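Local coordinates for protein xylosidase (Xanthomonas axonopodis pv. citri, PDB 6XN2) that probably hydrolyses xylosidic bonds as a family 43 glycoside hydrolase, holding xylose units in the central pocket of a five-bladed beta-propeller, at residues T48-A53 with Y63-L68; K128-F133 with R225-A230; P217-L222 with R234-L239. All coordinates share one frame; numbering follows the deposited sequence.

Interaction 1: T48-A53 with Y63-L68. With XYP (beta-D-xylopyranose), chain E.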
loop_
_atom_site.group_PDB
_atom_site.type_symbol
_atom_site.label_atom_id
_atom_site.label_comp_id
_atom_site.label_asym_id
_atom_site.label_seq_id
_atom_site.Cartn_x
_atom_site.Cartn_y
_atom_site.Cartn_z
ATOM N N THR A 48 1.857 13.976 -0.821
ATOM C CA THR A 48 1.029 12.774 -0.848
ATOM C C THR A 48 1.905 11.526 -0.928
ATOM O O THR A 48 2.992 11.561 -1.502
ATOM C CB THR A 48 0.058 12.776 -2.046
ATOM O OG1 THR A 48 0.803 12.909 -3.265
ATOM C CG2 THR A 48 -0.947 13.924 -1.940
ATOM N N ALA A 49 1.435 10.422 -0.356
ATOM C CA ALA A 49 2.200 9.176 -0.367
ATOM C C ALA A 49 1.272 7.972 -0.411
ATOM O O ALA A 49 0.061 8.123 -0.315
ATOM C CB ALA A 49 3.107 9.097 0.848
ATOM N N ASP A 50 1.853 6.783 -0.565
ATOM C CA ASP A 50 1.119 5.523 -0.455
ATOM C C ASP A 50 -0.171 5.482 -1.277
ATOM O O ASP A 50 -1.256 5.294 -0.721
ATOM C CB ASP A 50 0.773 5.260 1.006
ATOM C CG ASP A 50 1.926 5.579 1.952
ATOM O OD1 ASP A 50 3.077 5.188 1.670
ATOM O OD2 ASP A 50 1.669 6.221 2.984
ATOM N N PRO A 51 -0.065 5.651 -2.601
ATOM C CA PRO A 51 -1.302 5.792 -3.379
ATOM C C PRO A 51 -2.070 4.480 -3.544
ATOM O O PRO A 51 -1.499 3.491 -3.998
ATOM C CB PRO A 51 -0.798 6.301 -4.730
ATOM C CG PRO A 51 0.572 5.711 -4.850
ATOM C CD PRO A 51 1.138 5.666 -3.454
ATOM N N SER A 52 -3.349 4.484 -3.253
ATOM C CA SER A 52 -4.179 3.330 -3.477
ATOM C C SER A 52 -5.192 3.726 -4.531
ATOM O O SER A 52 -6.087 4.442 -4.262
ATOM C CB SER A 52 -4.856 2.907 -2.196
ATOM O OG SER A 52 -4.003 2.193 -1.363
ATOM N N ALA A 53 -5.010 3.214 -5.736
ATOM C CA ALA A 53 -5.873 3.612 -6.862
ATOM C C ALA A 53 -6.992 2.610 -7.090
ATOM O O ALA A 53 -6.741 1.430 -7.074
ATOM C CB ALA A 53 -5.053 3.772 -8.098
ATOM N N TYR A 63 -6.558 7.103 -3.117
ATOM C CA TYR A 63 -6.596 7.302 -1.675
ATOM C C TYR A 63 -5.170 7.222 -1.146
ATOM O O TYR A 63 -4.658 6.134 -0.870
ATOM C CB TYR A 63 -7.506 6.260 -1.005
ATOM C CG TYR A 63 -8.923 6.304 -1.543
ATOM C CD1 TYR A 63 -9.264 5.635 -2.717
ATOM C CD2 TYR A 63 -9.912 7.035 -0.900
ATOM C CE1 TYR A 63 -10.562 5.695 -3.231
ATOM C CE2 TYR A 63 -11.211 7.095 -1.405
ATOM C CZ TYR A 63 -11.529 6.428 -2.570
ATOM O OH TYR A 63 -12.820 6.488 -3.077
ATOM N N PRO A 64 -4.505 8.377 -1.049
ATOM C CA PRO A 64 -3.126 8.432 -0.560
ATOM C C PRO A 64 -3.048 8.915 0.890
ATOM O O PRO A 64 -4.065 9.357 1.440
ATOM C CB PRO A 64 -2.479 9.439 -1.510
ATOM C CG PRO A 64 -3.607 10.423 -1.781
ATOM C CD PRO A 64 -4.922 9.660 -1.648
ATOM N N SER A 65 -1.870 8.804 1.502
ATOM C CA SER A 65 -1.589 9.495 2.759
ATOM C C SER A 65 -1.322 10.964 2.471
ATOM O O SER A 65 -1.071 11.337 1.327
ATOM C CB SER A 65 -0.385 8.886 3.473
ATOM O OG SER A 65 -0.615 7.523 3.753
ATOM N N HIS A 66 -1.362 11.785 3.513
ATOM C CA HIS A 66 -1.123 13.239 3.370
ATOM C C HIS A 66 0.018 13.655 4.285
ATOM O O HIS A 66 -0.226 13.845 5.424
ATOM C CB HIS A 66 -2.375 14.045 3.697
ATOM C CG HIS A 66 -2.152 15.509 3.562
ATOM N ND1 HIS A 66 -3.026 16.439 4.024
ATOM C CD2 HIS A 66 -1.149 16.207 3.009
ATOM C CE1 HIS A 66 -2.573 17.634 3.775
ATOM N NE2 HIS A 66 -1.440 17.519 3.163
ATOM N N ASP A 67 1.222 13.723 3.751
ATOM C CA ASP A 67 2.399 14.093 4.500
ATOM C C ASP A 67 2.328 15.537 4.857
ATOM O O ASP A 67 2.020 16.337 4.044
ATOM C CB ASP A 67 3.649 13.877 3.658
ATOM C CG ASP A 67 3.987 12.446 3.467
ATOM O OD1 ASP A 67 3.554 11.632 4.256
ATOM O OD2 ASP A 67 4.716 12.141 2.552
ATOM N N LEU A 68 2.663 15.863 6.083
ATOM C CA LEU A 68 2.604 17.228 6.550
ATOM C C LEU A 68 3.964 17.845 6.789
ATOM O O LEU A 68 4.789 17.260 7.396
ATOM C CB LEU A 68 1.802 17.298 7.822
ATOM C CG LEU A 68 0.355 16.928 7.724
ATOM C CD1 LEU A 68 -0.283 16.889 9.078
ATOM C CD2 LEU A 68 -0.357 17.876 6.808
HETATM O O1 XYP E . 6.605 3.034 6.770
HETATM C C1 XYP E . 5.796 3.790 5.900
HETATM C C2 XYP E . 4.401 3.201 5.916
HETATM C C3 XYP E . 3.373 4.138 5.366
HETATM C C4 XYP E . 3.529 5.513 5.980
HETATM C C5 XYP E . 4.935 5.993 5.767
HETATM O O2 XYP E . 4.304 2.000 5.163
HETATM O O3 XYP E . 2.179 3.534 5.764
HETATM O O4 XYP E . 2.676 6.415 5.352
HETATM O O5 XYP E . 5.848 5.115 6.363
#
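Ala-49 and Ser-65 form an antiparallel hydrogen-bonded pair in the hairpin of strands 47-56 and 59-67, which belong to one blade of the five-bladed beta-propeller of family 43. Ser-65 N gives a hydrogen bond of 2.7 Å to Ala-49 O, and Ala-49 N returns one to Ser-65 O at 3.2 Å. Further along, Tyr-63 N bonds to Ser-52 O at 2.9 Å. Between the bonds from Ser-65 N and Tyr-63 N lie two residues of one strand, Asp-50 and Pro-51, but only Pro-64 of the other, so the first strand carries an extra residue where the chain turns its corner.

Small side chains allow close packing here. Pro-64 CB presses on Ala-49 O at 3.1 Å, while the short Ala-49 CB fits beside Asp-67, whose OD2 lies 3.8 Å away and pairs with Arg-335.

Asp-50 bonds the sugar, with Ser-65 as its second-shell partner. Its backbone is in a left-handed conformation (phi 49°), and a chi1 of -42° carries the carboxylate toward both hydroxyls. The xylose also bonds to Ala-119, Asp-170 and Glu-257. Xylose O4 donates to Asp-50 OD2 at 2.6 Å. The anti lone pair of that same Asp-50 OD2 accepts from Ser-65 OG at 2.7 Å.

Interaction 2: K128-F133 with R225-A230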
loop_
_atom_site.group_PDB
_atom_site.type_symbol
_atom_site.label_atom_id
_atom_site.label_comp_id
_atom_site.label_asym_id
_atom_site.label_seq_id
_atom_site.Cartn_x
_atom_site.Cartn_y
_atom_site.Cartn_z
ATOM N N LYS A 128 -22.040 1.765 -0.707
ATOM C CA LYS A 128 -21.220 2.455 0.276
ATOM C C LYS A 128 -19.769 2.415 -0.161
ATOM O O LYS A 128 -19.368 1.522 -0.895
ATOM C CB LYS A 128 -21.357 1.810 1.655
ATOM C CG LYS A 128 -22.802 1.688 2.151
ATOM C CD LYS A 128 -23.341 3.029 2.589
ATOM C CE LYS A 128 -24.818 2.928 2.934
ATOM N NZ LYS A 128 -25.359 4.219 3.477
ATOM N N THR A 129 -18.975 3.340 0.321
ATOM C CA THR A 129 -17.548 3.349 0.108
ATOM C C THR A 129 -16.927 3.290 1.486
ATOM O O THR A 129 -17.329 3.978 2.367
ATOM C CB THR A 129 -17.037 4.597 -0.622
ATOM O OG1 THR A 129 -17.706 4.743 -1.850
ATOM C CG2 THR A 129 -15.562 4.498 -0.890
ATOM N N TYR A 130 -15.953 2.429 1.651
ATOM C CA TYR A 130 -15.291 2.269 2.910
ATOM C C TYR A 130 -13.852 2.701 2.826
ATOM O O TYR A 130 -13.203 2.331 1.944
ATOM C CB TYR A 130 -15.372 0.823 3.367
ATOM C CG TYR A 130 -16.777 0.322 3.487
ATOM C CD1 TYR A 130 -17.421 -0.203 2.423
ATOM C CD2 TYR A 130 -17.450 0.399 4.651
ATOM C CE1 TYR A 130 -18.713 -0.649 2.519
ATOM C CE2 TYR A 130 -18.741 -0.042 4.756
ATOM C CZ TYR A 130 -19.361 -0.562 3.685
ATOM O OH TYR A 130 -20.619 -0.994 3.768
ATOM N N LEU A 131 -13.393 3.501 3.772
ATOM C CA LEU A 131 -12.020 3.946 3.820
ATOM C C LEU A 131 -11.296 3.210 4.919
ATOM O O LEU A 131 -11.604 3.372 6.031
ATOM C CB LEU A 131 -11.928 5.453 4.021
ATOM C CG LEU A 131 -10.555 6.114 3.999
ATOM C CD1 LEU A 131 -9.861 5.868 2.702
ATOM C CD2 LEU A 131 -10.648 7.591 4.212
ATOM N N TYR A 132 -10.367 2.350 4.558
ATOM C CA TYR A 132 -9.583 1.586 5.523
ATOM C C TYR A 132 -8.274 2.304 5.802
ATOM O O TYR A 132 -7.592 2.716 4.872
ATOM C CB TYR A 132 -9.309 0.172 5.003
ATOM C CG TYR A 132 -10.565 -0.599 4.745
ATOM C CD1 TYR A 132 -11.275 -0.428 3.561
ATOM C CD2 TYR A 132 -11.061 -1.488 5.692
ATOM C CE1 TYR A 132 -12.445 -1.125 3.328
ATOM C CE2 TYR A 132 -12.229 -2.190 5.470
ATOM C CZ TYR A 132 -12.915 -2.006 4.288
ATOM O OH TYR A 132 -14.074 -2.702 4.062
ATOM N N PHE A 133 -7.919 2.453 7.074
ATOM C CA PHE A 133 -6.718 3.210 7.422
ATOM C C PHE A 133 -6.035 2.688 8.679
ATOM O O PHE A 133 -6.700 2.268 9.629
ATOM C CB PHE A 133 -7.067 4.694 7.605
ATOM C CG PHE A 133 -7.999 4.958 8.756
ATOM C CD1 PHE A 133 -9.365 4.786 8.609
ATOM C CD2 PHE A 133 -7.510 5.381 9.982
ATOM C CE1 PHE A 133 -10.229 5.020 9.664
ATOM C CE2 PHE A 133 -8.376 5.611 11.048
ATOM C CZ PHE A 133 -9.728 5.441 10.883
ATOM N N ARG A 225 -20.706 -6.860 5.758
ATOM C CA ARG A 225 -20.901 -5.501 6.313
ATOM C C ARG A 225 -19.647 -4.622 6.162
ATOM O O ARG A 225 -19.756 -3.485 6.499
ATOM C CB ARG A 225 -21.328 -5.598 7.771
ATOM C CG ARG A 225 -20.188 -5.912 8.713
ATOM C CD ARG A 225 -20.708 -6.223 10.091
ATOM N NE ARG A 225 -21.547 -5.175 10.618
ATOM C CZ ARG A 225 -21.766 -4.963 11.893
ATOM N NH1 ARG A 225 -21.170 -5.708 12.796
ATOM N NH2 ARG A 225 -22.563 -3.995 12.269
ATOM N N MET A 226 -18.504 -5.196 5.776
ATOM C CA MET A 226 -17.265 -4.537 5.438
ATOM C C MET A 226 -16.477 -3.901 6.517
ATOM O O MET A 226 -15.355 -3.572 6.317
ATOM C CB MET A 226 -17.453 -3.548 4.293
ATOM C CG MET A 226 -18.009 -4.153 3.043
ATOM S SD MET A 226 -16.781 -5.118 2.206
ATOM C CE MET A 226 -15.893 -3.793 1.422
ATOM N N ILE A 227 -17.065 -3.742 7.671
ATOM C CA ILE A 227 -16.338 -3.068 8.745
ATOM C C ILE A 227 -15.799 -4.073 9.773
ATOM O O ILE A 227 -15.164 -3.688 10.758
ATOM C CB ILE A 227 -17.225 -2.026 9.447
ATOM C CG1 ILE A 227 -18.396 -2.713 10.148
ATOM C CG2 ILE A 227 -17.726 -0.991 8.448
ATOM C CD1 ILE A 227 -19.276 -1.754 10.891
ATOM N N ASP A 228 -15.986 -5.344 9.476
ATOM C CA ASP A 228 -15.466 -6.416 10.346
ATOM C C ASP A 228 -14.850 -7.506 9.484
ATOM O O ASP A 228 -15.264 -7.665 8.382
ATOM C CB ASP A 228 -16.578 -7.065 11.161
ATOM C CG ASP A 228 -17.181 -6.154 12.194
ATOM O OD1 ASP A 228 -16.453 -5.518 12.896
ATOM O OD2 ASP A 228 -18.372 -6.131 12.287
ATOM N N LEU A 229 -13.889 -8.230 10.024
ATOM C CA LEU A 229 -13.346 -9.350 9.324
ATOM C C LEU A 229 -14.331 -10.485 9.430
ATOM O O LEU A 229 -15.046 -10.577 10.364
ATOM C CB LEU A 229 -12.048 -9.819 9.951
ATOM C CG LEU A 229 -10.994 -8.796 10.255
ATOM C CD1 LEU A 229 -9.777 -9.517 10.752
ATOM C CD2 LEU A 229 -10.683 -8.031 9.014
ATOM N N ALA A 230 -14.338 -11.366 8.465
ATOM C CA ALA A 230 -15.224 -12.515 8.535
ATOM C C ALA A 230 -14.541 -13.701 9.165
ATOM O O ALA A 230 -15.155 -14.700 9.391
ATOM C CB ALA A 230 -15.723 -12.884 7.183
#
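Tyr-130 and Tyr-132, neighbours on one side of strand 128-136, receive the segment 225-230 of the loop between strands 218-221 and 234-239. The contact joins two blades of the beta-propeller at their flank: one blade supplies the strand, and the next sends its long connecting loop back over the ring of Tyr-130 and against the hydroxyl end of Tyr-132. Arg-225 comes first in the segment, and its side chain leads away from the strand.

Met-226 carries most of the contact. Its CB stands over the centre of the Tyr-130 ring, 3.5 Å from the centroid, in a CH-pi contact almost along the ring normal. Methionine suits the place because its flexible chain can bend. Twists at chi2 (-74°) and chi3 (-79°) fold the thioether back, so that Met-226 CE reaches within 3.4 Å of Tyr-132 OH. Met-226 SD lies obliquely to the Tyr-130 ring, an additional Met-aromatic contact. The carbonyl of the same residue takes the polar role: Tyr-132 OH donates to Met-226 O at 2.7 Å, from a position tilted 23° out of the carbonyl plane. Tyrosine thus does two things here, packing its side chain on Val-146 and Leu-222 while its hydroxyl satisfies a loop carbonyl.

Ile-227 follows with a branched methyl, CG2, placed 3.9 Å from Tyr-130 CE2, and it also packs on Val-146 of the neighbouring strand. Asp-228 then turns back to Arg-225, its OD2 meeting Arg-225 NH1 at 2.9 Å in a salt bridge whose hydrogen bond is weak and bent.

Interaction 3: P217-L222 with R234-L239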
loop_
_atom_site.group_PDB
_atom_site.type_symbol
_atom_site.label_atom_id
_atom_site.label_comp_id
_atom_site.label_asym_id
_atom_site.label_seq_id
_atom_site.Cartn_x
_atom_site.Cartn_y
_atom_site.Cartn_z
ATOM N N PRO A 217 2.644 -10.777 4.967
ATOM C CA PRO A 217 1.474 -9.960 5.303
ATOM C C PRO A 217 0.347 -10.832 5.849
ATOM O O PRO A 217 0.417 -12.056 5.752
ATOM C CB PRO A 217 1.094 -9.319 3.963
ATOM C CG PRO A 217 1.592 -10.299 2.930
ATOM C CD PRO A 217 2.854 -10.896 3.511
ATOM N N ARG A 218 -0.691 -10.224 6.360
ATOM C CA ARG A 218 -1.827 -10.952 6.838
ATOM C C ARG A 218 -2.977 -10.837 5.843
ATOM O O ARG A 218 -3.041 -9.885 5.121
ATOM C CB ARG A 218 -2.243 -10.386 8.153
ATOM C CG ARG A 218 -1.128 -10.294 9.148
ATOM C CD ARG A 218 -0.524 -11.642 9.443
ATOM N NE ARG A 218 -1.465 -12.543 10.068
ATOM C CZ ARG A 218 -1.131 -13.678 10.637
ATOM N NH1 ARG A 218 0.112 -14.047 10.651
ATOM N NH2 ARG A 218 -2.026 -14.435 11.189
ATOM N N VAL A 219 -3.854 -11.815 5.806
ATOM C CA VAL A 219 -4.988 -11.759 4.926
ATOM C C VAL A 219 -6.226 -12.262 5.643
ATOM O O VAL A 219 -6.159 -13.180 6.371
ATOM C CB VAL A 219 -4.770 -12.534 3.635
ATOM C CG1 VAL A 219 -4.496 -13.982 3.898
ATOM C CG2 VAL A 219 -5.917 -12.366 2.664
ATOM N N ALA A 220 -7.339 -11.592 5.457
ATOM C CA ALA A 220 -8.579 -12.015 6.042
ATOM C C ALA A 220 -9.739 -11.595 5.184
ATOM O O ALA A 220 -9.843 -10.482 4.803
ATOM C CB ALA A 220 -8.734 -11.441 7.407
ATOM N N ARG A 221 -10.629 -12.523 4.911
ATOM C CA ARG A 221 -11.812 -12.185 4.156
ATOM C C ARG A 221 -12.655 -11.246 4.997
ATOM O O ARG A 221 -12.771 -11.380 6.175
ATOM C CB ARG A 221 -12.633 -13.424 3.767
ATOM C CG ARG A 221 -13.807 -13.112 2.874
ATOM C CD ARG A 221 -14.606 -14.300 2.448
ATOM N NE ARG A 221 -15.359 -14.902 3.526
ATOM C CZ ARG A 221 -16.550 -14.481 3.942
ATOM N NH1 ARG A 221 -17.128 -13.422 3.397
ATOM N NH2 ARG A 221 -17.152 -15.106 4.935
ATOM N N LEU A 222 -13.237 -10.272 4.347
ATOM C CA LEU A 222 -14.060 -9.347 5.017
ATOM C C LEU A 222 -15.497 -9.824 5.082
ATOM O O LEU A 222 -15.981 -10.452 4.211
ATOM C CB LEU A 222 -14.031 -8.006 4.286
ATOM C CG LEU A 222 -12.780 -7.162 4.444
ATOM C CD1 LEU A 222 -12.779 -6.003 3.494
ATOM C CD2 LEU A 222 -12.612 -6.671 5.845
ATOM N N ARG A 234 -4.871 -14.705 8.418
ATOM C CA ARG A 234 -3.903 -15.756 8.270
ATOM C C ARG A 234 -2.640 -15.181 7.713
ATOM O O ARG A 234 -2.650 -14.148 7.126
ATOM C CB ARG A 234 -4.412 -16.804 7.319
ATOM C CG ARG A 234 -5.836 -17.227 7.492
ATOM C CD ARG A 234 -6.165 -18.356 6.556
ATOM N NE ARG A 234 -7.590 -18.515 6.329
ATOM C CZ ARG A 234 -8.124 -19.187 5.324
ATOM N NH1 ARG A 234 -7.366 -19.778 4.435
ATOM N NH2 ARG A 234 -9.424 -19.272 5.206
ATOM N N GLU A 235 -1.542 -15.876 7.880
ATOM C CA GLU A 235 -0.321 -15.368 7.312
ATOM C C GLU A 235 -0.287 -15.701 5.858
ATOM O O GLU A 235 -0.712 -16.741 5.476
ATOM C CB GLU A 235 0.911 -15.958 7.968
ATOM C CG GLU A 235 2.186 -15.253 7.543
ATOM C CD GLU A 235 3.393 -15.655 8.305
ATOM O OE1 GLU A 235 3.472 -16.812 8.698
ATOM O OE2 GLU A 235 4.261 -14.830 8.496
ATOM N N VAL A 236 0.167 -14.759 5.052
ATOM C CA VAL A 236 0.374 -14.977 3.627
ATOM C C VAL A 236 1.816 -15.406 3.409
ATOM O O VAL A 236 2.740 -14.690 3.796
ATOM C CB VAL A 236 0.108 -13.712 2.797
ATOM C CG1 VAL A 236 0.369 -13.996 1.327
ATOM C CG2 VAL A 236 -1.315 -13.199 3.018
ATOM N N VAL A 237 2.011 -16.567 2.792
ATOM C CA VAL A 237 3.349 -17.113 2.595
ATOM C C VAL A 237 3.888 -16.779 1.211
ATOM O O VAL A 237 3.194 -16.957 0.209
ATOM C CB VAL A 237 3.362 -18.642 2.778
ATOM C CG1 VAL A 237 4.742 -19.212 2.458
ATOM C CG2 VAL A 237 2.939 -19.014 4.199
ATOM N N ILE A 238 5.126 -16.297 1.160
ATOM C CA ILE A 238 5.793 -16.044 -0.116
ATOM C C ILE A 238 6.941 -17.036 -0.321
ATOM O O ILE A 238 7.836 -17.145 0.519
ATOM C CB ILE A 238 6.343 -14.612 -0.208
ATOM C CG1 ILE A 238 5.261 -13.588 0.142
ATOM C CG2 ILE A 238 6.886 -14.349 -1.599
ATOM C CD1 ILE A 238 5.792 -12.155 0.212
ATOM N N LEU A 239 6.902 -17.761 -1.435
ATOM C CA LEU A 239 7.871 -18.824 -1.697
ATOM C C LEU A 239 8.905 -18.405 -2.738
ATOM O O LEU A 239 8.642 -17.527 -3.561
ATOM C CB LEU A 239 7.153 -20.088 -2.175
ATOM C CG LEU A 239 5.982 -20.613 -1.342
ATOM C CD1 LEU A 239 5.195 -21.624 -2.150
ATOM C CD2 LEU A 239 6.489 -21.239 -0.048
HETATM O O HOH W 1 2.741 -12.656 9.663
#
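Bent at both chi2 (-60°) and chi3 (-64°), the Arg-218 chain curls across its neighbour strand and lays the guanidinium flat over the Arg-234 to Glu-235 peptide, with Glu-235 N beneath its centre. Arg-218 CZ is 3.5 Å from Glu-235 N, and Arg-218 NH1 touches Glu-235 CB at 3.4 Å. Val-219 has a different task: its chi1 of 60° puts CG1 between the backbone N and the carbonyl carbon and brings it against Val-236 CG2 at 3.4 Å, tighter than usual van der Waals packing.

The backbones beneath are antiparallel. Arg-218 and Glu-235 form a non-hydrogen-bonded pair; Val-219 and Arg-234 form a hydrogen-bonded one, with Val-219 N to Arg-234 O and Arg-234 N to Val-219 O both 2.9 Å. These are successive strands of a propeller blade, with strand 181-185 bonded to the other edge of 218-221. Beyond the pair, Val-236 N reaches Pro-217 O at 2.8 Å, where the first strand has not yet begun.

Val-219, Val-236 and Pro-217 make a small apolar cluster of compact side chains, in which Val-236 CB meets Pro-217 CG at 3.7 Å, the two crossing at about a right angle. Arg-234 shares the face of Val-219 and extends to a cation-pi contact with Tyr-289. Between Arg-218 and Glu-235 the charges do not touch directly. Arginine suits this place because its flat group can cover a peptide while its N-H groups at the rim bond outside it: NE to Ser-233, and NH1 to a water in the guanidinium plane. That water donates to Glu-235 OE2 at 2.9 Å, an oxygen that also accepts from Gly-216 N.

Overall arrangement
Interactions 1, 2 and 3 follow one another round the propeller. The centres of interactions 1 and 2 lie about 19 Å apart, those of interactions 2 and 3 about 17 Å, and those of interactions 1 and 3 about 23 Å. Interaction 1 closes before the others begin, and its Tyr-63 packs on Thr-129 and Leu-131 of interaction 2. Interaction 1 lies in the sheet running from 47-56 to 99-106, interaction 3 in the sheet holding 218-221 and 234-239. Interaction 2 sets strand 128-136 of another sheet against the loop between those two strands, tying blades together; there Ala-230 N probably bonds to Arg-221 O. Of the three, interaction 1 alone reaches the xylose.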